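Local coordinates for SM80.1 Vicilin (Solanum melongena, PDB 5VF5), which probably serves as a 7S seed storage protein of the vicilin type, built from two cupin domains and carrying a bound copper ion, at residues I169-L172 with F173-K177; N363-R366 with E367-E370. All blocks are in the same frame, centred on the assembly; numbering follows the deposited sequence. Where two conformers were deposited one is given.

Contact 1. Residues I169-L172 with F173-K177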
loop_
_atom_site.group_PDB
_atom_site.type_symbol
_atom_site.label_atom_id
_atom_site.label_comp_id
_atom_site.label_asym_id
_atom_site.label_seq_id
_atom_site.Cartn_x
_atom_site.Cartn_y
_atom_site.Cartn_z
ATOM N N ILE A 169 10.635 5.976 -38.737
ATOM C CA ILE A 169 10.784 5.824 -37.305
ATOM C C ILE A 169 10.137 7.016 -36.547
ATOM O O ILE A 169 9.393 6.818 -35.540
ATOM C CB ILE A 169 12.259 5.468 -36.941
ATOM C CG1 ILE A 169 12.362 4.957 -35.516
ATOM C CG2 ILE A 169 13.191 6.646 -37.111
ATOM C CD1 ILE A 169 11.726 3.601 -35.283
ATOM N N GLU A 170 10.286 8.238 -37.054
ATOM C CA GLU A 170 9.650 9.377 -36.395
ATOM C C GLU A 170 8.119 9.238 -36.452
ATOM O O GLU A 170 7.441 9.497 -35.453
ATOM C CB GLU A 170 10.135 10.705 -36.983
ATOM C CG GLU A 170 11.575 10.993 -36.566
ATOM C CD GLU A 170 11.986 12.436 -36.705
ATOM O OE1 GLU A 170 12.317 13.052 -35.660
ATOM O OE2 GLU A 170 12.037 12.956 -37.844
ATOM N N ARG A 171 7.592 8.743 -37.579
ATOM C CA ARG A 171 6.155 8.475 -37.708
ATOM C C ARG A 171 5.648 7.462 -36.688
ATOM O O ARG A 171 4.589 7.651 -36.122
ATOM C CB ARG A 171 5.811 7.975 -39.127
ATOM C CG ARG A 171 4.344 8.070 -39.472
ATOM C CD ARG A 171 4.040 7.670 -40.921
ATOM N NE ARG A 171 3.477 6.310 -41.005
ATOM C CZ ARG A 171 2.195 5.974 -40.806
ATOM N NH1 ARG A 171 1.267 6.892 -40.517
ATOM N NH2 ARG A 171 1.830 4.695 -40.890
ATOM N N LEU A 172 6.415 6.398 -36.434
ATOM C CA LEU A 172 6.062 5.364 -35.451
ATOM C C LEU A 172 5.768 6.009 -34.111
ATOM O O LEU A 172 4.817 5.652 -33.422
ATOM C CB LEU A 172 7.205 4.350 -35.304
ATOM C CG LEU A 172 7.157 3.374 -34.109
ATOM C CD1 LEU A 172 6.025 2.385 -34.300
ATOM C CD2 LEU A 172 8.475 2.650 -33.882
ATOM N N PHE A 173 6.617 6.949 -33.743
ATOM C CA PHE A 173 6.555 7.575 -32.431
ATOM C C PHE A 173 5.620 8.761 -32.352
ATOM O O PHE A 173 5.610 9.421 -31.341
ATOM C CB PHE A 173 7.948 7.910 -31.911
ATOM C CG PHE A 173 8.766 6.690 -31.588
ATOM C CD1 PHE A 173 8.364 5.821 -30.598
ATOM C CD2 PHE A 173 9.921 6.410 -32.283
ATOM C CE1 PHE A 173 9.106 4.686 -30.329
ATOM C CE2 PHE A 173 10.671 5.314 -31.992
ATOM C CZ PHE A 173 10.252 4.420 -31.033
ATOM N N ARG A 174 4.817 8.975 -33.405
ATOM C CA ARG A 174 3.739 10.006 -33.437
ATOM C C ARG A 174 2.326 9.429 -33.500
ATOM O O ARG A 174 1.360 10.161 -33.396
ATOM C CB ARG A 174 3.877 10.935 -34.686
ATOM C CG ARG A 174 5.052 11.875 -34.758
ATOM C CD ARG A 174 4.788 12.957 -35.818
ATOM N NE ARG A 174 4.480 12.447 -37.167
ATOM C CZ ARG A 174 5.378 12.165 -38.119
ATOM N NH1 ARG A 174 6.690 12.305 -37.899
ATOM N NH2 ARG A 174 4.960 11.719 -39.308
ATOM N N GLN A 175 2.179 8.116 -33.675
ATOM C CA GLN A 175 0.866 7.547 -33.944
ATOM C C GLN A 175 -0.034 7.495 -32.718
ATOM O O GLN A 175 -1.248 7.632 -32.844
ATOM C CB GLN A 175 0.979 6.144 -34.527
ATOM C CG GLN A 175 1.699 6.098 -35.858
ATOM C CD GLN A 175 1.094 7.070 -36.842
ATOM O OE1 GLN A 175 -0.076 6.905 -37.230
ATOM N NE2 GLN A 175 1.855 8.130 -37.217
ATOM N N GLN A 176 0.544 7.190 -31.540
ATOM C CA GLN A 176 -0.249 7.037 -30.319
ATOM C C GLN A 176 -0.622 8.371 -29.725
ATOM O O GLN A 176 0.255 9.138 -29.338
ATOM C CB GLN A 176 0.534 6.194 -29.284
ATOM C CG GLN A 176 -0.236 5.897 -27.996
ATOM C CD GLN A 176 -1.497 5.132 -28.250
ATOM O OE1 GLN A 176 -2.554 5.716 -28.480
ATOM N NE2 GLN A 176 -1.390 3.808 -28.270
ATOM N N LYS A 177 -1.935 8.576 -29.629
ATOM C CA LYS A 177 -2.503 9.807 -29.112
ATOM C C LYS A 177 -3.577 9.589 -28.025
ATOM O O LYS A 177 -4.081 10.550 -27.479
ATOM C CB LYS A 177 -3.156 10.599 -30.256
ATOM C CG LYS A 177 -2.217 10.915 -31.414
ATOM C CD LYS A 177 -2.914 11.675 -32.537
ATOM C CE LYS A 177 -1.922 12.059 -33.629
ATOM N NZ LYS A 177 -1.178 10.907 -34.207
HETATM O O HOH W 1 3.297 6.301 -31.261
#
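At the C-terminal end of helix 166-172, in the first half of this two-cupin vicilin, I169-L172 still hold helical phi/psi and F173 is the first residue to depart from them. The fraying shows in the bonds: F173 N reaches I169 O at 3.3 Å in a weak i-to-i+4 link, with a second weak one to E170 O, whereas R174 N makes an i-to-i+3 bond, three residues back to R171 O at 3.0 Å. Past this end a water accepts from Q176 N and donates to L172 O, 2.7 Å away, bridging helix and loop. F173 and I169 are the two buried side chains here. With chi1 at -68°, F173 CG sits anti to the carbonyl carbon, and the ring runs alongside I169, in the same direction, CE2 lying 3.9 Å from I169 CD1. L172 CD2 stands over one ring face in a CH-pi contact, 4.0 Å from the centroid and 20° off the normal; Y150 also stacks with this ring, and I169 packs on L158 and F162 of helix 155-162. On the more exposed side R174 lays one guanidinium face over the backbone at R171 CA, its plane 64° from the R171 guanidinium. Two donors grip R171 O from opposite faces of its carbonyl plane: R174 N and the amide of Q175. Bent at chi2, Q175 folds back toward the helix, so that NE2 meets R171 O at 3.0 Å, with that oxygen close to the plane of the Q175 amide.

Contact 2. Residues N363-R366 with E367-E370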
loop_
_atom_site.group_PDB
_atom_site.type_symbol
_atom_site.label_atom_id
_atom_site.label_comp_id
_atom_site.label_asym_id
_atom_site.label_seq_id
_atom_site.Cartn_x
_atom_site.Cartn_y
_atom_site.Cartn_z
ATOM N N ASN A 363 3.063 -9.908 30.726
ATOM C CA ASN A 363 4.493 -10.138 30.944
ATOM C C ASN A 363 5.120 -9.130 31.889
ATOM O O ASN A 363 6.358 -8.968 31.896
ATOM C CB ASN A 363 5.162 -10.202 29.600
ATOM C CG ASN A 363 4.696 -11.399 28.810
ATOM O OD1 ASN A 363 4.636 -12.497 29.365
ATOM N ND2 ASN A 363 4.237 -11.187 27.577
ATOM N N ILE A 364 4.268 -8.498 32.715
ATOM C CA ILE A 364 4.713 -7.563 33.751
ATOM C C ILE A 364 4.215 -8.121 35.081
ATOM O O ILE A 364 3.055 -8.488 35.191
ATOM C CB ILE A 364 4.209 -6.128 33.466
ATOM C CG1 ILE A 364 4.865 -5.662 32.152
ATOM C CG2 ILE A 364 4.538 -5.207 34.632
ATOM C CD1 ILE A 364 4.466 -4.296 31.664
ATOM N N ASP A 365 5.089 -8.161 36.085
ATOM C CA ASP A 365 4.723 -8.757 37.362
ATOM C C ASP A 365 3.772 -7.904 38.176
ATOM O O ASP A 365 3.642 -6.686 37.965
ATOM C CB ASP A 365 5.980 -9.097 38.150
ATOM C CG ASP A 365 6.798 -7.856 38.520
ATOM O OD1 ASP A 365 6.522 -7.258 39.566
ATOM O OD2 ASP A 365 7.717 -7.460 37.767
ATOM N N ARG A 366 3.121 -8.548 39.129
ATOM C CA ARG A 366 2.123 -7.898 39.954
ATOM C C ARG A 366 2.637 -6.713 40.730
ATOM O O ARG A 366 2.009 -5.666 40.772
ATOM C CB ARG A 366 1.544 -8.913 40.909
ATOM C CG ARG A 366 0.388 -8.429 41.768
ATOM C CD ARG A 366 -0.172 -9.550 42.669
ATOM N NE ARG A 366 -0.708 -10.563 41.802
ATOM C CZ ARG A 366 -0.239 -11.796 41.646
ATOM N NH1 ARG A 366 0.742 -12.280 42.413
ATOM N NH2 ARG A 366 -0.815 -12.578 40.746
ATOM N N GLU A 367 3.814 -6.847 41.316
ATOM C CA GLU A 367 4.405 -5.757 42.080
ATOM C C GLU A 367 4.735 -4.508 41.199
ATOM O O GLU A 367 4.529 -3.348 41.580
ATOM C CB GLU A 367 5.644 -6.272 42.812
ATOM C CG GLU A 367 5.349 -7.367 43.840
ATOM C CD GLU A 367 5.102 -8.785 43.225
ATOM O OE1 GLU A 367 5.362 -9.040 41.975
ATOM O OE2 GLU A 367 4.660 -9.669 44.013
ATOM N N ALA A 368 5.195 -4.787 39.970
ATOM C CA ALA A 368 5.434 -3.728 39.005
ATOM C C ALA A 368 4.134 -3.060 38.589
ATOM O O ALA A 368 4.110 -1.837 38.388
ATOM C CB ALA A 368 6.165 -4.248 37.797
ATOM N N LYS A 369 3.045 -3.801 38.492
ATOM C CA LYS A 369 1.737 -3.177 38.205
ATOM C C LYS A 369 1.307 -2.287 39.355
ATOM O O LYS A 369 0.754 -1.187 39.132
ATOM C CB LYS A 369 0.676 -4.256 37.962
ATOM C CG LYS A 369 0.869 -4.985 36.657
ATOM C CD LYS A 369 -0.051 -6.189 36.555
ATOM C CE LYS A 369 0.099 -6.841 35.202
ATOM N NZ LYS A 369 0.127 -8.302 35.193
ATOM N N GLU A 370 1.498 -2.748 40.583
ATOM C CA GLU A 370 1.155 -1.963 41.753
ATOM C C GLU A 370 1.911 -0.641 41.758
ATOM O O GLU A 370 1.332 0.424 42.028
ATOM C CB GLU A 370 1.429 -2.764 43.043
ATOM C CG GLU A 370 1.255 -1.940 44.331
ATOM C CD GLU A 370 0.971 -2.782 45.543
ATOM O OE1 GLU A 370 0.379 -3.909 45.464
ATOM O OE2 GLU A 370 1.357 -2.298 46.610
#
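D365 meets A368 across the start of helix 366-373, where D365 is the N-cap and the extended I364 leads in. E367, in the helix's first turn, has CG anti to its carbonyl carbon and a bend at chi2 (78°) that brings its carboxylate back over the helix start. In the conformers given, its OE1 lies 3.2 Å from D365 OD1, with the two carboxylate planes 29° apart; this like-charge approach is doubtful, because both residues have a second conformer. A malonate ion, probably from the crystallisation liquor, accepts from R366 N beside them. A368 gives its backbone N to D365 OD1 at 2.8 Å, meeting that oxygen from above the carboxylate plane; in the conformer given, chi1 of 64° on D365 places CG between backbone N and carbonyl carbon and brings the carboxylate to this N-H. The methyl of A368 also touches I364 CG2 at 3.7 Å, an apolar contact between the lead-in residue and the first turn. K369, the buried member, bonds through its backbone N to D365 O at 3.0 Å, in the carbonyl plane. Its side chain runs back past D365 O toward the preceding loop, and NZ donates to I364 O at 2.9 Å. The same ammonium also bonds W361 O and forms a salt bridge with E381 of helix 377-385, whose carboxylate pairs with R366 NE as well. E370 adds the next main-chain helical bond, from its N to R366 O at 3.0 Å, while its OE1 accepts from G377 N. Aspartate accepting from the N-H three residues on, followed by regular i-to-i+4 bonds, is the signature of a helix N-cap.

The two contacts mark opposite ends of helices: contact 1 is a C-terminal end, contact 2 an N-terminal start. They hold no element in common, lie on opposite sides of the chain's centre with centres about 73 Å apart, and belong to helical parts that lie between strands, one in each half of the chain. Contact 1 is partly buried, its enclosed part being the F173 ring against I169; its cross-segment bonds all end on main-chain carbonyls, as most in contact 2 do, and none uses a charged side chain. Contact 2 is a surface contact with one buried residue, where a carboxylate takes up a helix N-H and a lysine ties the lead-in loop to helix 377-385.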